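Local atomic coordinates of FAD-binding PCMH-type domain-containing protein (Gibberella zeae, PDB entry 6YJO), a protein that probably acts as an oxidoreductase that oxidises its substrate by way of a covalently bound FAD cofactor. Residues 126-131 / 153-158; 323-326 / 332-335. All blocks are in the same frame, centred on the assembly; numbering follows the deposited sequence.

Contact 1 of 2, residues 126-131 / 153-158; sequences VTLNKD and GKRAIP
Leu128 meets Arg155 on the aliphatic stem, and the flat guanidinium stays clear of it: neither face of that group is laid on the leucine. Its nitrogens are employed elsewhere, NE bonding to Thr234 OG1 on strand 226-236 and NH2 also having a hydrogen-bond partner beyond the two segments, which should restrict rotation of the group. The other flat unit is the backbone amide of Gly153, approached by Leu128 CD2 to 3.5 Å from Gly153 N. The same methyl lies 3.5 Å from Arg155 CG and 4.1 Å from Arg155 CB, so it touches both the glycine amide nitrogen and the arginine stem, in directions about a right angle apart. Leu128 CD1 is second in line, 3.9 Å from Arg155 CG, and the two side chains cross at about a right angle. Leu128 extends across because its CG is opposite the backbone N (chi1 173°).

Both segments include strands of the antiparallel sheet in the PCMH-type FAD-binding fold. Strand 126-128 forms a hairpin with 133-137; the chain then runs through helix 142-152 and returns as the short strand 155-156, which pairs with 226-236. No hydrogen bond joins 126-131 directly to 153-158, and the closest alpha carbons, Leu128 CA and Gly153 CA, are 7.4 Å apart, so the leucine side chain spans the gap to the glycine backbone and the arginine stem. Leucine suits this place, since its side chain also touches Phe152 in the last turn of the helix. Glycine suits the helix exit: it tolerates the unusual backbone angles there (phi -138°, psi -122°), and with no side chain it admits the methyl to its amide. Arginine offers methylenes to the leucine while its folded chain, bent at chi2 and chi3, carries the charged end to Thr234.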
ATOM      1  N   VAL A 126      10.396  -4.296 -16.838  1.00 57.59           N
ATOM      2  CA  VAL A 126      11.409  -4.053 -15.814  1.00 56.67           C
ATOM      3  C   VAL A 126      12.770  -4.020 -16.492  1.00 59.23           C
ATOM      4  O   VAL A 126      13.013  -4.755 -17.457  1.00 61.62           O
ATOM      5  CB  VAL A 126      11.378  -5.131 -14.711  1.00 55.63           C
ATOM      6  CG1 VAL A 126      12.460  -4.860 -13.671  1.00 52.99           C
ATOM      7  CG2 VAL A 126      10.004  -5.202 -14.057  1.00 55.48           C
ATOM      8  N   THR A 127      13.657  -3.161 -15.994  1.00 58.75           N
ATOM      9  CA  THR A 127      15.005  -3.021 -16.537  1.00 59.89           C
ATOM     10  C   THR A 127      15.962  -2.736 -15.390  1.00 58.47           C
ATOM     11  O   THR A 127      15.800  -1.735 -14.685  1.00 55.61           O
ATOM     12  CB  THR A 127      15.063  -1.900 -17.584  1.00 60.53           C
ATOM     13  OG1 THR A 127      14.328  -2.292 -18.751  1.00 61.98           O
ATOM     14  CG2 THR A 127      16.499  -1.597 -17.975  1.00 62.43           C
ATOM     15  N   LEU A 128      16.947  -3.615 -15.207  1.00 60.34           N
ATOM     16  CA  LEU A 128      17.956  -3.492 -14.159  1.00 59.12           C
ATOM     17  C   LEU A 128      19.241  -2.954 -14.778  1.00 58.75           C
ATOM     18  O   LEU A 128      19.819  -3.589 -15.667  1.00 60.34           O
ATOM     19  CB  LEU A 128      18.209  -4.842 -13.483  1.00 59.65           C
ATOM     20  CG  LEU A 128      19.360  -4.910 -12.474  1.00 60.81           C
ATOM     21  CD1 LEU A 128      19.160  -3.941 -11.313  1.00 59.24           C
ATOM     22  CD2 LEU A 128      19.524  -6.328 -11.949  1.00 62.90           C
ATOM     23  N   ASN A 129      19.678  -1.787 -14.311  1.00 56.85           N
ATOM     24  CA  ASN A 129      20.912  -1.169 -14.778  1.00 58.30           C
ATOM     25  C   ASN A 129      22.110  -1.731 -14.016  1.00 57.93           C
ATOM     26  O   ASN A 129      21.968  -2.440 -13.017  1.00 56.72           O
ATOM     27  CB  ASN A 129      20.841   0.349 -14.613  1.00 57.79           C
ATOM     28  CG  ASN A 129      19.777   0.980 -15.489  1.00 58.15           C
ATOM     29  OD1 ASN A 129      19.780   0.805 -16.707  1.00 60.54           O
ATOM     30  ND2 ASN A 129      18.858   1.712 -14.871  1.00 54.78           N
ATOM     31  N   LYS A 130      23.308  -1.385 -14.496  1.00 60.12           N
ATOM     32  CA  LYS A 130      24.533  -1.934 -13.927  1.00 62.13           C
ATOM     33  C   LYS A 130      24.927  -1.244 -12.628  1.00 62.19           C
ATOM     34  O   LYS A 130      25.579  -1.865 -11.781  1.00 63.69           O
ATOM     35  CB  LYS A 130      25.672  -1.828 -14.940  1.00 64.73           C
ATOM     36  CG  LYS A 130      25.515  -2.722 -16.162  1.00 66.82           C
ATOM     37  CD  LYS A 130      25.407  -4.188 -15.777  1.00 68.66           C
ATOM     38  CE  LYS A 130      25.585  -5.094 -16.982  1.00 70.51           C
ATOM     39  NZ  LYS A 130      25.130  -6.480 -16.702  1.00 70.60           N
ATOM     40  N   ASP A 131      24.556   0.027 -12.454  1.00 59.25           N
ATOM     41  CA  ASP A 131      24.783   0.724 -11.195  1.00 59.85           C
ATOM     42  C   ASP A 131      23.749   0.359 -10.137  1.00 55.71           C
ATOM     43  O   ASP A 131      23.768   0.941  -9.046  1.00 53.48           O
ATOM     44  CB  ASP A 131      24.812   2.244 -11.425  1.00 62.98           C
ATOM     45  CG  ASP A 131      23.483   2.807 -11.913  1.00 63.78           C
ATOM     46  OD1 ASP A 131      22.505   2.043 -12.057  1.00 63.50           O
ATOM     47  OD2 ASP A 131      23.420   4.033 -12.152  1.00 64.50           O
ATOM     48  N   GLY A 153      19.531  -9.771 -12.308  1.00 66.46           N
ATOM     49  CA  GLY A 153      20.737  -9.844 -11.506  1.00 67.59           C
ATOM     50  C   GLY A 153      20.483 -10.768 -10.334  1.00 70.85           C
ATOM     51  O   GLY A 153      20.148 -11.941 -10.525  1.00 73.87           O
ATOM     52  N   LYS A 154      20.654 -10.263  -9.115  1.00 69.03           N
ATOM     53  CA  LYS A 154      20.040 -10.851  -7.933  1.00 68.70           C
ATOM     54  C   LYS A 154      19.603  -9.691  -7.041  1.00 65.62           C
ATOM     55  O   LYS A 154      20.038  -9.532  -5.903  1.00 64.81           O
ATOM     56  CB  LYS A 154      20.977 -11.808  -7.199  1.00 71.36           C
ATOM     57  CG  LYS A 154      20.925 -13.245  -7.695  1.00 73.03           C
ATOM     58  CD  LYS A 154      21.451 -14.189  -6.625  1.00 74.54           C
ATOM     59  CE  LYS A 154      21.521 -15.629  -7.097  1.00 76.98           C
ATOM     60  NZ  LYS A 154      21.738 -16.544  -5.945  1.00 79.69           N
ATOM     61  N   ARG A 155      18.733  -8.851  -7.589  1.00 63.90           N
ATOM     62  CA  ARG A 155      18.383  -7.579  -6.987  1.00 62.16           C
ATOM     63  C   ARG A 155      16.907  -7.576  -6.622  1.00 62.10           C
ATOM     64  O   ARG A 155      16.124  -8.414  -7.080  1.00 64.53           O
ATOM     65  CB  ARG A 155      18.706  -6.418  -7.938  1.00 60.70           C
ATOM     66  CG  ARG A 155      20.132  -6.436  -8.483  1.00 62.15           C
ATOM     67  CD  ARG A 155      21.186  -6.358  -7.389  1.00 61.54           C
ATOM     68  NE  ARG A 155      21.169  -5.074  -6.690  1.00 60.05           N
ATOM     69  CZ  ARG A 155      22.075  -4.694  -5.795  1.00 58.83           C
ATOM     70  NH1 ARG A 155      23.085  -5.494  -5.481  1.00 60.62           N
ATOM     71  NH2 ARG A 155      21.974  -3.505  -5.214  1.00 55.61           N
ATOM     72  N   ALA A 156      16.538  -6.609  -5.788  1.00 58.54           N
ATOM     73  CA  ALA A 156      15.199  -6.552  -5.229  1.00 53.12           C
ATOM     74  C   ALA A 156      14.951  -5.155  -4.688  1.00 50.51           C
ATOM     75  O   ALA A 156      15.887  -4.391  -4.429  1.00 50.13           O
ATOM     76  CB  ALA A 156      15.014  -7.592  -4.121  1.00 53.40           C
ATOM     77  N   ILE A 157      13.672  -4.830  -4.529  1.00 48.17           N
ATOM     78  CA  ILE A 157      13.266  -3.629  -3.810  1.00 46.74           C
ATOM     79  C   ILE A 157      12.268  -4.044  -2.732  1.00 44.29           C
ATOM     80  O   ILE A 157      11.614  -5.090  -2.845  1.00 45.63           O
ATOM     81  CB  ILE A 157      12.656  -2.566  -4.753  1.00 47.37           C
ATOM     82  CG1 ILE A 157      11.508  -3.156  -5.575  1.00 49.58           C
ATOM     83  CG2 ILE A 157      13.719  -1.999  -5.683  1.00 48.52           C
ATOM     84  CD1 ILE A 157      10.930  -2.170  -6.581  1.00 49.71           C
ATOM     85  N   PRO A 158      12.142  -3.249  -1.671  1.00 42.47           N
ATOM     86  CA  PRO A 158      11.213  -3.612  -0.592  1.00 41.62           C
ATOM     87  C   PRO A 158       9.773  -3.304  -0.981  1.00 42.77           C
ATOM     88  O   PRO A 158       9.469  -2.213  -1.467  1.00 43.08           O
ATOM     89  CB  PRO A 158      11.680  -2.747   0.581  1.00 41.53           C
ATOM     90  CG  PRO A 158      12.288  -1.540  -0.071  1.00 41.32           C
ATOM     91  CD  PRO A 158      12.903  -2.026  -1.363  1.00 41.48           C
TER

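Contact 2 of 2, residues 323-326 / 332-335; sequences MLNK and ALDQ
Leu333 leans against the last turn of helix 320-326, meeting Leu324 and Asn325 from a loop that returns past the helix and makes an inverse gamma turn centred on Asp334. Ala332, at the start of this part of the loop, directs its CB away from the helix; small and exposed, its side chain makes no contact with the helix segment, but its carbonyl is used further along.

Leu333 carries the contact. Its CD1 packs on Leu324 CB at 3.7 Å, and its CD2 reaches the helix backbone, 3.7 Å from Leu324 O. Above the branch point lies the carboxamide of Asn325, one face turned to the leucine: OD1 of Asn325 is 3.6 Å from Leu333 CG, and ND2 of Asn325 is 3.9 Å from that same atom. These are van der Waals approaches, with no hydrogen bond across the segments. The amide leans back along its helix (chi1 -88°), where ND2 makes a weak hydrogen bond to Ile321 O. Asparagine thus suits an exposed position, one face of its amide lying over a buried leucine while ND2 bonds weakly to the helix backbone. Leucine suits the buried position because its side chain also touches Thr147 and Pro163, while Leu324 reaches Ala146; both leucines therefore join the helix and loop to helix 142-152 of the FAD-binding part. The side chain of Leu333 is about 9 Å from that of Cys162, a covalent FAD attachment point.

Asp334 points its carboxylate elsewhere, OD1 making a weak hydrogen bond to His144 ND1. Gln335 has methylenes and an amide long enough to fold back past the turn: with chi2 at -57°, its NE2 comes 2.9 Å from Ala332 O in a weak, bent hydrogen bond whose N-H...O angle is 121°.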
ATOM      1  N   MET A 323      10.788 -17.070   0.164  1.00 49.31           N
ATOM      2  CA  MET A 323      10.045 -16.345   1.189  1.00 48.06           C
ATOM      3  C   MET A 323       8.893 -15.553   0.582  1.00 49.40           C
ATOM      4  O   MET A 323       7.808 -15.478   1.171  1.00 48.98           O
ATOM      5  CB  MET A 323      10.990 -15.420   1.959  1.00 45.84           C
ATOM      6  CG  MET A 323      10.301 -14.479   2.948  1.00 43.68           C
ATOM      7  SD  MET A 323       9.622 -12.969   2.202  1.00 43.53           S
ATOM      8  CE  MET A 323      11.058 -12.304   1.350  1.00 43.45           C
ATOM      9  N   LEU A 324       9.110 -14.943  -0.587  1.00 50.56           N
ATOM     10  CA  LEU A 324       8.033 -14.209  -1.242  1.00 50.45           C
ATOM     11  C   LEU A 324       6.900 -15.138  -1.657  1.00 51.63           C
ATOM     12  O   LEU A 324       5.732 -14.734  -1.645  1.00 48.92           O
ATOM     13  CB  LEU A 324       8.575 -13.452  -2.456  1.00 50.29           C
ATOM     14  CG  LEU A 324       9.579 -12.331  -2.160  1.00 50.40           C
ATOM     15  CD1 LEU A 324      10.114 -11.727  -3.454  1.00 49.65           C
ATOM     16  CD2 LEU A 324       8.960 -11.255  -1.278  1.00 50.83           C
ATOM     17  N   ASN A 325       7.222 -16.384  -2.020  1.00 54.63           N
ATOM     18  CA  ASN A 325       6.178 -17.347  -2.356  1.00 55.36           C
ATOM     19  C   ASN A 325       5.439 -17.837  -1.116  1.00 54.24           C
ATOM     20  O   ASN A 325       4.231 -18.088  -1.178  1.00 51.96           O
ATOM     21  CB  ASN A 325       6.774 -18.533  -3.112  1.00 57.40           C
ATOM     22  CG  ASN A 325       6.831 -18.298  -4.609  1.00 58.78           C
ATOM     23  OD1 ASN A 325       5.800 -18.121  -5.259  1.00 58.90           O
ATOM     24  ND2 ASN A 325       8.037 -18.320  -5.170  1.00 60.15           N
ATOM     25  N   LYS A 326       6.133 -17.976   0.015  1.00 56.95           N
ATOM     26  CA  LYS A 326       5.472 -18.481   1.215  1.00 61.10           C
ATOM     27  C   LYS A 326       4.444 -17.493   1.742  1.00 56.37           C
ATOM     28  O   LYS A 326       3.465 -17.899   2.379  1.00 55.71           O
ATOM     29  CB  LYS A 326       6.501 -18.791   2.302  1.00 66.96           C
ATOM     30  CG  LYS A 326       5.878 -19.254   3.619  1.00 72.12           C
ATOM     31  CD  LYS A 326       6.793 -20.215   4.381  1.00 79.78           C
ATOM     32  CE  LYS A 326       6.147 -20.693   5.679  1.00 82.04           C
ATOM     33  NZ  LYS A 326       5.857 -19.570   6.617  1.00 83.45           N
ATOM     34  N   ALA A 332       0.872 -17.039  -7.596  1.00 62.47           N
ATOM     35  CA  ALA A 332       2.167 -17.133  -8.252  1.00 61.43           C
ATOM     36  C   ALA A 332       2.792 -15.746  -8.376  1.00 57.66           C
ATOM     37  O   ALA A 332       2.107 -14.766  -8.675  1.00 55.54           O
ATOM     38  CB  ALA A 332       2.009 -17.780  -9.627  1.00 63.10           C
ATOM     39  N   LEU A 333       4.105 -15.667  -8.152  1.00 56.02           N
ATOM     40  CA  LEU A 333       4.771 -14.369  -8.062  1.00 53.69           C
ATOM     41  C   LEU A 333       4.622 -13.581  -9.360  1.00 52.89           C
ATOM     42  O   LEU A 333       4.072 -12.476  -9.367  1.00 50.75           O
ATOM     43  CB  LEU A 333       6.250 -14.558  -7.704  1.00 55.01           C
ATOM     44  CG  LEU A 333       6.630 -14.806  -6.239  1.00 54.74           C
ATOM     45  CD1 LEU A 333       8.096 -14.462  -6.026  1.00 54.58           C
ATOM     46  CD2 LEU A 333       5.758 -14.005  -5.266  1.00 52.14           C
ATOM     47  N   ASP A 334       5.078 -14.147 -10.477  1.00 55.96           N
ATOM     48  CA  ASP A 334       5.159 -13.401 -11.729  1.00 57.54           C
ATOM     49  C   ASP A 334       3.770 -13.079 -12.269  1.00 59.94           C
ATOM     50  O   ASP A 334       3.364 -13.617 -13.302  1.00 63.21           O
ATOM     51  CB  ASP A 334       5.973 -14.191 -12.763  1.00 59.13           C
ATOM     52  CG  ASP A 334       6.333 -13.362 -13.983  1.00 62.54           C
ATOM     53  OD1 ASP A 334       5.894 -12.196 -14.060  1.00 60.87           O
ATOM     54  OD2 ASP A 334       7.060 -13.875 -14.861  1.00 62.89           O
ATOM     55  N   GLN A 335       3.046 -12.187 -11.590  1.00 57.39           N
ATOM     56  CA  GLN A 335       1.713 -11.779 -12.027  1.00 57.26           C
ATOM     57  C   GLN A 335       1.829 -10.778 -13.168  1.00 60.02           C
ATOM     58  O   GLN A 335       2.614  -9.828 -13.090  1.00 60.93           O
ATOM     59  CB  GLN A 335       0.926 -11.142 -10.878  1.00 53.87           C
ATOM     60  CG  GLN A 335       0.404 -12.100  -9.818  1.00 53.50           C
ATOM     61  CD  GLN A 335      -0.487 -13.192 -10.387  1.00 55.78           C
ATOM     62  OE1 GLN A 335      -1.045 -13.052 -11.475  1.00 56.66           O
ATOM     63  NE2 GLN A 335      -0.605 -14.298  -9.659  1.00 57.09           N
TER

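Contact 1 closes before contact 2 opens, so the two follow one another along the chain; their centres are 17 Å apart and their nearest atoms about 6 Å, without touching. Helix 142-152 is their common neighbour. Contact 1 bridges the strand that precedes its hairpin partner and the strand that leaves this helix, out at the surface and away from the annotated sites. Contact 2 comes from the region between strands 314-315 and 346-352, both of the seven-stranded sheet, and packs on the same helix nearer the flavin, the side chain of Leu324 being about 10 Å from FAD. The helix thus lies against both the antiparallel sheet of the FAD-binding part and the helix and loop that follow strand 314-315.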